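Long-range contact in calreticulin, putative (Trypanosoma cruzi, PDB 5HCF), which probably acts as a lectin-like chaperone that binds both carbohydrate and peptide parts of its clients through a legume-lectin-type globular domain: residues H146-H151 with F160-E165. Sequence-based numbering, arbitrary orientation.
Sequences HVYTLH and FFLDGE
Asp-163 grips the strand 146-151 with both carboxylate oxygens. OD2 offers its syn lone pair to His-146 ND1, 2.8 Å away and in the plane of the imidazole, and the carboxylate itself lies nearly coplanar with the ring. OD1 takes the backbone N-H of Val-147 at 2.9 Å, and Asp-163 N returns a bond to Val-147 O. With CG beside its own backbone N (chi1 -62°), the short aspartate side chain reaches back to the neighbouring strand just where the hairpin pairing ends. Two residues farther along the strands, past the non-hydrogen-bonded pair Tyr-148 and Leu-162, Thr-149 and Phe-161 form a hydrogen-bonded pair, the Phe-161 N to Thr-149 O bond being almost straight at 175°.

The tightest apolar packing lies on the face carrying Tyr-148, Phe-160 and Leu-162. Phe-160, its CG anti to the backbone N (chi1 164°), swings its ring toward the neighbouring strand until CZ meets Tyr-148 CD2 at 3.9 Å. Leu-162 CD1 rests on the next atom of the same ring side, 3.7 Å from Tyr-148 CE2. Phe-109 and Pro-111 of the facing sheet also touch Tyr-148, as suits large, flat residues in the core of a lectin-type beta sandwich.

The other face, buried against Leu-233 of helix 233-243, meshes less closely: Thr-149 CB and Phe-161 CB merely touch, and a water accepts from Gly-164 N while bonding Thr-149 OG1, which also pairs with Ser-72. Looser still is the partly exposed type I' turn, Leu-162 to Glu-165. Aspartate accepts its left-handed conformation better than most residues; at Gly-164 a CB would press on the preceding carbonyl O. Because Asp-142 holds His-146 NE2, the imidazole is fixed between two carboxylates, which would probably favour its protonated form and strengthen its hold on Asp-163.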
loop_
_atom_site.group_PDB
_atom_site.type_symbol
_atom_site.label_atom_id
_atom_site.label_comp_id
_atom_site.label_asym_id
_atom_site.label_seq_id
_atom_site.Cartn_x
_atom_site.Cartn_y
_atom_site.Cartn_z
ATOM N N HIS A 146 -6.803 -2.812 -9.423
ATOM C CA HIS A 146 -5.404 -3.211 -9.483
ATOM C C HIS A 146 -4.887 -3.587 -8.102
ATOM O O HIS A 146 -5.316 -3.027 -7.092
ATOM C CB HIS A 146 -4.551 -2.100 -10.093
ATOM C CG HIS A 146 -4.934 -1.764 -11.500
ATOM N ND1 HIS A 146 -4.598 -2.563 -12.572
ATOM C CD2 HIS A 146 -5.625 -0.719 -12.010
ATOM C CE1 HIS A 146 -5.071 -2.027 -13.682
ATOM N NE2 HIS A 146 -5.696 -0.906 -13.369
ATOM N N VAL A 147 -3.974 -4.551 -8.071
ATOM C CA VAL A 147 -3.447 -5.080 -6.817
ATOM C C VAL A 147 -1.975 -4.722 -6.644
ATOM O O VAL A 147 -1.180 -4.849 -7.576
ATOM C CB VAL A 147 -3.599 -6.614 -6.749
ATOM C CG1 VAL A 147 -3.196 -7.137 -5.372
ATOM C CG2 VAL A 147 -5.025 -7.021 -7.093
ATOM N N TYR A 148 -1.613 -4.287 -5.443
ATOM C CA TYR A 148 -0.235 -3.910 -5.160
ATOM C C TYR A 148 0.319 -4.780 -4.044
ATOM O O TYR A 148 -0.192 -4.778 -2.926
ATOM C CB TYR A 148 -0.147 -2.427 -4.802
ATOM C CG TYR A 148 -0.766 -1.542 -5.861
ATOM C CD1 TYR A 148 -2.137 -1.311 -5.886
ATOM C CD2 TYR A 148 0.016 -0.953 -6.850
ATOM C CE1 TYR A 148 -2.708 -0.512 -6.855
ATOM C CE2 TYR A 148 -0.545 -0.153 -7.820
ATOM C CZ TYR A 148 -1.908 0.063 -7.821
ATOM O OH TYR A 148 -2.478 0.860 -8.787
ATOM N N THR A 149 1.366 -5.532 -4.366
ATOM C CA THR A 149 1.934 -6.499 -3.437
ATOM C C THR A 149 3.423 -6.255 -3.248
ATOM O O THR A 149 4.152 -6.039 -4.214
ATOM C CB THR A 149 1.723 -7.949 -3.930
ATOM O OG1 THR A 149 0.333 -8.173 -4.204
ATOM C CG2 THR A 149 2.194 -8.938 -2.885
ATOM N N LEU A 150 3.868 -6.282 -1.996
ATOM C CA LEU A 150 5.269 -6.041 -1.672
ATOM C C LEU A 150 5.847 -7.175 -0.845
ATOM O O LEU A 150 5.289 -7.557 0.186
ATOM C CB LEU A 150 5.438 -4.725 -0.911
ATOM C CG LEU A 150 6.885 -4.390 -0.538
ATOM C CD1 LEU A 150 7.748 -4.338 -1.787
ATOM C CD2 LEU A 150 6.980 -3.096 0.238
ATOM N N HIS A 151 6.967 -7.714 -1.308
ATOM C CA HIS A 151 7.710 -8.706 -0.552
ATOM C C HIS A 151 9.005 -8.102 -0.041
ATOM O O HIS A 151 9.872 -7.723 -0.832
ATOM C CB HIS A 151 8.004 -9.939 -1.407
ATOM C CG HIS A 151 8.785 -10.997 -0.690
ATOM N ND1 HIS A 151 9.531 -11.953 -1.356
ATOM C CD2 HIS A 151 8.949 -11.252 0.629
ATOM C CE1 HIS A 151 10.110 -12.747 -0.479
ATOM N NE2 HIS A 151 9.773 -12.346 0.736
ATOM N N PHE A 160 8.248 -6.178 -5.973
ATOM C CA PHE A 160 6.961 -5.500 -6.069
ATOM C C PHE A 160 6.113 -6.091 -7.193
ATOM O O PHE A 160 6.564 -6.203 -8.333
ATOM C CB PHE A 160 7.160 -4.001 -6.296
ATOM C CG PHE A 160 5.926 -3.297 -6.778
ATOM C CD1 PHE A 160 4.787 -3.251 -5.991
ATOM C CD2 PHE A 160 5.897 -2.697 -8.027
ATOM C CE1 PHE A 160 3.646 -2.612 -6.436
ATOM C CE2 PHE A 160 4.758 -2.053 -8.476
ATOM C CZ PHE A 160 3.631 -2.015 -7.680
ATOM N N PHE A 161 4.879 -6.457 -6.866
ATOM C CA PHE A 161 3.974 -7.047 -7.841
ATOM C C PHE A 161 2.795 -6.131 -8.104
ATOM O O PHE A 161 2.185 -5.604 -7.174
ATOM C CB PHE A 161 3.472 -8.408 -7.353
ATOM C CG PHE A 161 4.564 -9.404 -7.110
ATOM C CD1 PHE A 161 5.320 -9.356 -5.948
ATOM C CD2 PHE A 161 4.831 -10.398 -8.039
ATOM C CE1 PHE A 161 6.329 -10.268 -5.725
ATOM C CE2 PHE A 161 5.836 -11.318 -7.820
ATOM C CZ PHE A 161 6.585 -11.253 -6.661
ATOM N N LEU A 162 2.471 -5.948 -9.378
ATOM C CA LEU A 162 1.266 -5.228 -9.755
ATOM C C LEU A 162 0.354 -6.191 -10.503
ATOM O O LEU A 162 0.765 -6.796 -11.492
ATOM C CB LEU A 162 1.605 -4.005 -10.610
ATOM C CG LEU A 162 0.513 -2.943 -10.747
ATOM C CD1 LEU A 162 1.148 -1.560 -10.761
ATOM C CD2 LEU A 162 -0.320 -3.165 -11.993
ATOM N N ASP A 163 -0.872 -6.344 -10.010
ATOM C CA ASP A 163 -1.830 -7.294 -10.572
ATOM C C ASP A 163 -1.260 -8.706 -10.656
ATOM O O ASP A 163 -1.513 -9.429 -11.618
ATOM C CB ASP A 163 -2.284 -6.839 -11.957
ATOM C CG ASP A 163 -2.988 -5.506 -11.926
ATOM O OD1 ASP A 163 -3.532 -5.148 -10.860
ATOM O OD2 ASP A 163 -2.996 -4.816 -12.963
ATOM N N GLY A 164 -0.489 -9.091 -9.644
ATOM C CA GLY A 164 0.028 -10.443 -9.540
ATOM C C GLY A 164 1.326 -10.671 -10.283
ATOM O O GLY A 164 1.992 -11.684 -10.080
ATOM N N GLU A 165 1.691 -9.727 -11.143
ATOM C CA GLU A 165 2.889 -9.859 -11.949
ATOM C C GLU A 165 4.028 -9.015 -11.419
ATOM O O GLU A 165 3.826 -7.872 -11.010
HETATM O O HOH W 1 -0.272 -7.749 -7.008
#